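5-Carboxyvanillate Decarboxylase (Novosphingobium aromaticivorans, PDB 4QRN) probably removes a carboxyl group from 5-carboxyvanillate, using a manganese ion in an amidohydrolase-type active site. Local coordinates at residues A[155-169]-A[192-205]. Numbering follows the deposited sequence. Where two conformers were deposited one is given.
Sequences PQDPEWSAREIHRGA and FFDPIFRALVEVDQ
His166 and Glu202 join across the seam near the C-terminal ends of two nearly parallel helices on the outside of the amidohydrolase (beta/alpha) barrel, 158-169 and 194-203, whose axes cross at -15°. The imidazole donates from NE2 to OE1 of Glu202 at 2.7 Å, nearly in the ring plane and onto the anti lone pair, with ring and carboxylate planes 46° apart. Over one ring face sits Val203 CG1, 3.7 Å from the His166 ring centroid, a CH-pi contact. Replacing His166 by an alanine is likely to leave the Glu202 carboxylate without this donor and Val203 CG1 without the ring it packs on. Further in, Ile165 is a knob in the hole formed by Ile196, Ala199, Leu200 and Val203; CG1 beside its backbone N (chi1 -72°) carries CD1 to 3.9 Å from Ala199 CB. Ala162 CB meets Ala199 CB at 3.7 Å, small side chains where the backbones come close (Ala162 CA to Ile196 CA, 5.0 Å). Strand 177-179 meets Ile165, Ile196 and Leu200. At the N-terminal end Pro158 CG lies over the Phe192 face. Asp157, the N-cap of helix 158-169, is salt-bridged to Arg126; its OD1 accepts from Trp160 N at 3.0 Å, from above the carboxylate plane.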
loop_
_atom_site.group_PDB
_atom_site.type_symbol
_atom_site.label_atom_id
_atom_site.label_comp_id
_atom_site.label_asym_id
_atom_site.label_seq_id
_atom_site.Cartn_x
_atom_site.Cartn_y
_atom_site.Cartn_z
ATOM N N PRO A 155 -18.138 -15.636 8.192
ATOM C CA PRO A 155 -18.978 -14.621 7.545
ATOM C C PRO A 155 -19.779 -15.168 6.388
ATOM O O PRO A 155 -20.721 -14.506 5.951
ATOM C CB PRO A 155 -17.972 -13.557 7.103
ATOM C CG PRO A 155 -16.820 -13.730 8.058
ATOM C CD PRO A 155 -16.718 -15.221 8.206
ATOM N N GLN A 156 -19.433 -16.354 5.898
ATOM C CA GLN A 156 -20.312 -17.058 4.969
ATOM C C GLN A 156 -21.728 -17.194 5.516
ATOM O O GLN A 156 -22.689 -17.323 4.747
ATOM C CB GLN A 156 -19.882 -18.523 4.756
ATOM C CG GLN A 156 -18.472 -18.840 4.360
ATOM C CD GLN A 156 -17.572 -19.129 5.552
ATOM O OE1 GLN A 156 -17.448 -18.308 6.459
ATOM N NE2 GLN A 156 -16.912 -20.291 5.541
ATOM N N ASP A 157 -21.858 -17.201 6.850
ATOM C CA ASP A 157 -23.146 -17.213 7.556
ATOM C C ASP A 157 -23.180 -16.022 8.530
ATOM O O ASP A 157 -22.800 -16.137 9.705
ATOM C CB ASP A 157 -23.339 -18.534 8.308
ATOM C CG ASP A 157 -24.723 -18.678 8.913
ATOM O OD1 ASP A 157 -25.427 -17.657 9.073
ATOM O OD2 ASP A 157 -25.090 -19.828 9.246
ATOM N N PRO A 158 -23.590 -14.845 8.039
ATOM C CA PRO A 158 -23.532 -13.655 8.898
ATOM C C PRO A 158 -24.447 -13.735 10.107
ATOM O O PRO A 158 -24.101 -13.185 11.147
ATOM C CB PRO A 158 -23.933 -12.497 7.966
ATOM C CG PRO A 158 -23.698 -12.999 6.614
ATOM C CD PRO A 158 -23.915 -14.502 6.647
ATOM N N GLU A 159 -25.581 -14.407 9.992
ATOM C CA GLU A 159 -26.486 -14.497 11.117
ATOM C C GLU A 159 -25.921 -15.412 12.205
ATOM O O GLU A 159 -25.997 -15.093 13.398
ATOM C CB GLU A 159 -27.861 -14.962 10.641
ATOM C CG GLU A 159 -28.520 -13.906 9.749
ATOM C CD GLU A 159 -29.798 -14.376 9.113
ATOM O OE1 GLU A 159 -30.453 -15.269 9.700
ATOM O OE2 GLU A 159 -30.142 -13.848 8.026
ATOM N N TRP A 160 -25.310 -16.527 11.817
ATOM C CA TRP A 160 -24.639 -17.368 12.804
ATOM C C TRP A 160 -23.490 -16.601 13.435
ATOM O O TRP A 160 -23.266 -16.655 14.647
ATOM C CB TRP A 160 -24.110 -18.670 12.190
ATOM C CG TRP A 160 -23.355 -19.486 13.189
ATOM C CD1 TRP A 160 -23.882 -20.391 14.060
ATOM C CD2 TRP A 160 -21.947 -19.439 13.456
ATOM N NE1 TRP A 160 -22.886 -20.923 14.838
ATOM C CE2 TRP A 160 -21.691 -20.349 14.490
ATOM C CE3 TRP A 160 -20.878 -18.729 12.908
ATOM C CZ2 TRP A 160 -20.411 -20.552 15.003
ATOM C CZ3 TRP A 160 -19.598 -18.919 13.427
ATOM C CH2 TRP A 160 -19.379 -19.835 14.457
ATOM N N SER A 161 -22.755 -15.859 12.602
ATOM C CA SER A 161 -21.625 -15.086 13.110
ATOM C C SER A 161 -22.069 -14.064 14.155
ATOM O O SER A 161 -21.392 -13.862 15.152
ATOM C CB SER A 161 -20.887 -14.406 11.963
ATOM O OG SER A 161 -20.218 -15.356 11.130
ATOM N N ALA A 162 -23.226 -13.446 13.932
ATOM C CA ALA A 162 -23.787 -12.524 14.912
ATOM C C ALA A 162 -24.075 -13.248 16.229
ATOM O O ALA A 162 -23.776 -12.732 17.313
ATOM C CB ALA A 162 -25.043 -11.871 14.356
ATOM N N ARG A 163 -24.663 -14.443 16.153
ATOM C CA ARG A 163 -24.884 -15.226 17.369
ATOM C C ARG A 163 -23.575 -15.563 18.073
ATOM O O ARG A 163 -23.522 -15.559 19.312
ATOM C CB ARG A 163 -25.674 -16.518 17.080
ATOM C CG ARG A 163 -27.074 -16.231 16.570
ATOM C CD ARG A 163 -27.956 -17.470 16.472
ATOM N NE ARG A 163 -27.484 -18.541 15.582
ATOM C CZ ARG A 163 -27.761 -18.646 14.277
ATOM N NH1 ARG A 163 -28.436 -17.698 13.630
ATOM N NH2 ARG A 163 -27.321 -19.698 13.596
ATOM N N GLU A 164 -22.525 -15.831 17.300
ATOM C CA GLU A 164 -21.237 -16.206 17.872
ATOM C C GLU A 164 -20.509 -14.997 18.482
ATOM O O GLU A 164 -19.769 -15.155 19.463
ATOM C CB GLU A 164 -20.385 -16.910 16.810
ATOM C CG GLU A 164 -19.157 -17.636 17.381
ATOM C CD GLU A 164 -19.475 -18.929 18.149
ATOM O OE1 GLU A 164 -20.660 -19.220 18.469
ATOM O OE2 GLU A 164 -18.504 -19.673 18.440
ATOM N N ILE A 165 -20.709 -13.809 17.914
ATOM C CA ILE A 165 -20.217 -12.582 18.528
ATOM C C ILE A 165 -20.855 -12.431 19.920
ATOM O O ILE A 165 -20.163 -12.157 20.908
ATOM C CB ILE A 165 -20.542 -11.390 17.626
ATOM C CG1 ILE A 165 -19.637 -11.432 16.382
ATOM C CG2 ILE A 165 -20.389 -10.058 18.373
ATOM C CD1 ILE A 165 -20.137 -10.570 15.246
ATOM N N HIS A 166 -22.164 -12.641 20.010
ATOM C CA HIS A 166 -22.828 -12.588 21.305
ATOM C C HIS A 166 -22.350 -13.675 22.248
ATOM O O HIS A 166 -22.117 -13.410 23.420
ATOM C CB HIS A 166 -24.337 -12.641 21.097
ATOM C CG HIS A 166 -24.911 -11.297 20.786
ATOM N ND1 HIS A 166 -25.194 -10.373 21.775
ATOM C CD2 HIS A 166 -25.249 -10.715 19.609
ATOM C CE1 HIS A 166 -25.676 -9.278 21.218
ATOM N NE2 HIS A 166 -25.718 -9.456 19.907
ATOM N N ARG A 167 -22.192 -14.898 21.753
ATOM C CA ARG A 167 -21.750 -15.987 22.618
ATOM C C ARG A 167 -20.346 -15.704 23.150
ATOM O O ARG A 167 -20.059 -15.915 24.324
ATOM C CB ARG A 167 -21.796 -17.320 21.881
ATOM C CG ARG A 167 -21.570 -18.499 22.802
ATOM C CD ARG A 167 -21.665 -19.826 22.067
ATOM N NE ARG A 167 -20.484 -20.148 21.261
ATOM C CZ ARG A 167 -19.473 -20.933 21.649
ATOM N NH1 ARG A 167 -18.487 -21.177 20.803
ATOM N NH2 ARG A 167 -19.430 -21.450 22.882
ATOM N N GLY A 168 -19.464 -15.212 22.284
ATOM C CA GLY A 168 -18.111 -14.905 22.710
ATOM C C GLY A 168 -18.076 -13.834 23.784
ATOM O O GLY A 168 -17.360 -13.946 24.771
ATOM N N ALA A 169 -18.885 -12.800 23.620
ATOM C CA ALA A 169 -18.886 -11.699 24.576
ATOM C C ALA A 169 -19.533 -12.109 25.897
ATOM O O ALA A 169 -19.042 -11.752 26.961
ATOM C CB ALA A 169 -19.595 -10.492 23.968
ATOM N N PHE A 192 -24.995 -7.979 2.608
ATOM C CA PHE A 192 -25.115 -9.332 3.153
ATOM C C PHE A 192 -24.479 -9.475 4.537
ATOM O O PHE A 192 -24.981 -10.224 5.369
ATOM C CB PHE A 192 -24.470 -10.294 2.161
ATOM C CG PHE A 192 -24.480 -11.734 2.583
ATOM C CD1 PHE A 192 -25.657 -12.473 2.584
ATOM C CD2 PHE A 192 -23.292 -12.369 2.930
ATOM C CE1 PHE A 192 -25.655 -13.818 2.947
ATOM C CE2 PHE A 192 -23.284 -13.710 3.286
ATOM C CZ PHE A 192 -24.463 -14.438 3.294
ATOM N N PHE A 193 -23.370 -8.775 4.782
ATOM C CA PHE A 193 -22.632 -8.945 6.029
ATOM C C PHE A 193 -23.119 -8.062 7.170
ATOM O O PHE A 193 -22.585 -8.132 8.284
ATOM C CB PHE A 193 -21.129 -8.733 5.782
ATOM C CG PHE A 193 -20.573 -9.718 4.788
ATOM C CD1 PHE A 193 -20.374 -11.045 5.132
ATOM C CD2 PHE A 193 -20.304 -9.310 3.482
ATOM C CE1 PHE A 193 -19.900 -11.957 4.177
ATOM C CE2 PHE A 193 -19.848 -10.193 2.540
ATOM C CZ PHE A 193 -19.642 -11.527 2.876
ATOM N N ASP A 194 -24.157 -7.269 6.930
ATOM C CA ASP A 194 -24.610 -6.322 7.931
ATOM C C ASP A 194 -24.909 -6.924 9.318
ATOM O O ASP A 194 -24.630 -6.262 10.305
ATOM C CB ASP A 194 -25.831 -5.551 7.412
ATOM C CG ASP A 194 -26.213 -4.409 8.318
ATOM O OD1 ASP A 194 -25.389 -3.483 8.472
ATOM O OD2 ASP A 194 -27.322 -4.438 8.881
ATOM N N PRO A 195 -25.440 -8.164 9.402
ATOM C CA PRO A 195 -25.677 -8.709 10.745
ATOM C C PRO A 195 -24.447 -8.736 11.645
ATOM O O PRO A 195 -24.597 -8.659 12.871
ATOM C CB PRO A 195 -26.207 -10.120 10.460
ATOM C CG PRO A 195 -26.924 -9.969 9.131
ATOM C CD PRO A 195 -25.997 -9.051 8.354
ATOM N N ILE A 196 -23.260 -8.869 11.069
ATOM C CA ILE A 196 -22.056 -8.897 11.863
ATOM C C ILE A 196 -21.846 -7.527 12.528
ATOM O O ILE A 196 -21.529 -7.467 13.726
ATOM C CB ILE A 196 -20.869 -9.273 10.962
ATOM C CG1 ILE A 196 -20.961 -10.765 10.606
ATOM C CG2 ILE A 196 -19.517 -8.884 11.614
ATOM C CD1 ILE A 196 -20.011 -11.200 9.483
ATOM N N PHE A 197 -22.014 -6.447 11.770
ATOM C CA PHE A 197 -21.878 -5.120 12.343
ATOM C C PHE A 197 -22.941 -4.823 13.374
ATOM O O PHE A 197 -22.639 -4.232 14.403
ATOM C CB PHE A 197 -21.833 -4.071 11.243
ATOM C CG PHE A 197 -20.607 -4.216 10.384
ATOM C CD1 PHE A 197 -19.368 -3.917 10.910
ATOM C CD2 PHE A 197 -20.681 -4.706 9.095
ATOM C CE1 PHE A 197 -18.213 -4.060 10.160
ATOM C CE2 PHE A 197 -19.528 -4.870 8.330
ATOM C CZ PHE A 197 -18.291 -4.544 8.857
ATOM N N ARG A 198 -24.176 -5.238 13.133
ATOM C CA ARG A 198 -25.238 -5.031 14.113
ATOM C C ARG A 198 -24.841 -5.688 15.436
ATOM O O ARG A 198 -25.019 -5.096 16.511
ATOM C CB ARG A 198 -26.561 -5.598 13.608
ATOM C CG ARG A 198 -27.208 -4.743 12.511
ATOM C CD ARG A 198 -27.911 -3.479 13.002
ATOM N NE ARG A 198 -29.072 -3.837 13.811
ATOM C CZ ARG A 198 -30.235 -4.245 13.314
ATOM N NH1 ARG A 198 -30.436 -4.233 12.001
ATOM N NH2 ARG A 198 -31.201 -4.641 14.140
ATOM N N ALA A 199 -24.300 -6.899 15.379
ATOM C CA ALA A 199 -23.933 -7.610 16.593
ATOM C C ALA A 199 -22.767 -6.947 17.318
ATOM O O ALA A 199 -22.782 -6.857 18.544
ATOM C CB ALA A 199 -23.615 -9.075 16.274
ATOM N N LEU A 200 -21.757 -6.494 16.573
ATOM C CA LEU A 200 -20.622 -5.807 17.192
ATOM C C LEU A 200 -21.065 -4.564 17.941
ATOM O O LEU A 200 -20.570 -4.293 19.028
ATOM C CB LEU A 200 -19.582 -5.424 16.124
ATOM C CG LEU A 200 -18.804 -6.600 15.552
ATOM C CD1 LEU A 200 -18.117 -6.200 14.235
ATOM C CD2 LEU A 200 -17.801 -7.061 16.589
ATOM N N VAL A 201 -22.009 -3.827 17.371
ATOM C CA VAL A 201 -22.482 -2.633 18.050
ATOM C C VAL A 201 -23.318 -3.027 19.276
ATOM O O VAL A 201 -23.225 -2.383 20.317
ATOM C CB VAL A 201 -23.251 -1.742 17.067
ATOM C CG1 VAL A 201 -24.070 -0.649 17.786
ATOM C CG2 VAL A 201 -22.272 -1.145 16.029
ATOM N N GLU A 202 -24.113 -4.091 19.172
ATOM C CA GLU A 202 -24.894 -4.577 20.320
ATOM C C GLU A 202 -24.008 -4.959 21.511
ATOM O O GLU A 202 -24.331 -4.649 22.651
ATOM C CB GLU A 202 -25.756 -5.770 19.916
ATOM C CG GLU A 202 -26.941 -5.374 19.038
ATOM C CD GLU A 202 -27.587 -6.518 18.271
ATOM O OE1 GLU A 202 -27.138 -7.679 18.384
ATOM O OE2 GLU A 202 -28.568 -6.238 17.551
ATOM N N VAL A 203 -22.911 -5.663 21.257
ATOM C CA VAL A 203 -21.997 -6.038 22.340
ATOM C C VAL A 203 -20.957 -4.949 22.622
ATOM O O VAL A 203 -20.209 -5.034 23.600
ATOM C CB VAL A 203 -21.270 -7.395 22.081
ATOM C CG1 VAL A 203 -22.287 -8.554 21.944
ATOM C CG2 VAL A 203 -20.345 -7.316 20.882
ATOM N N ASP A 204 -20.951 -3.908 21.787
ATOM C CA ASP A 204 -20.000 -2.784 21.859
ATOM C C ASP A 204 -18.544 -3.233 21.877
ATOM O O ASP A 204 -17.772 -2.830 22.742
ATOM C CB ASP A 204 -20.301 -1.875 23.058
ATOM C CG ASP A 204 -19.539 -0.569 22.999
ATOM O OD1 ASP A 204 -19.280 -0.062 21.882
ATOM O OD2 ASP A 204 -19.166 -0.070 24.080
ATOM N N GLN A 205 -18.181 -4.070 20.916
ATOM C CA GLN A 205 -16.825 -4.583 20.857
ATOM C C GLN A 205 -16.184 -4.227 19.529
ATOM O O GLN A 205 -16.887 -4.053 18.526
ATOM C CB GLN A 205 -16.807 -6.091 21.041
ATOM C CG GLN A 205 -17.154 -6.478 22.455
ATOM C CD GLN A 205 -16.995 -7.956 22.712
ATOM O OE1 GLN A 205 -17.074 -8.760 21.788
ATOM N NE2 GLN A 205 -16.769 -8.332 23.980
HETATM O O HOH W 1 -17.402 -11.467 20.802
#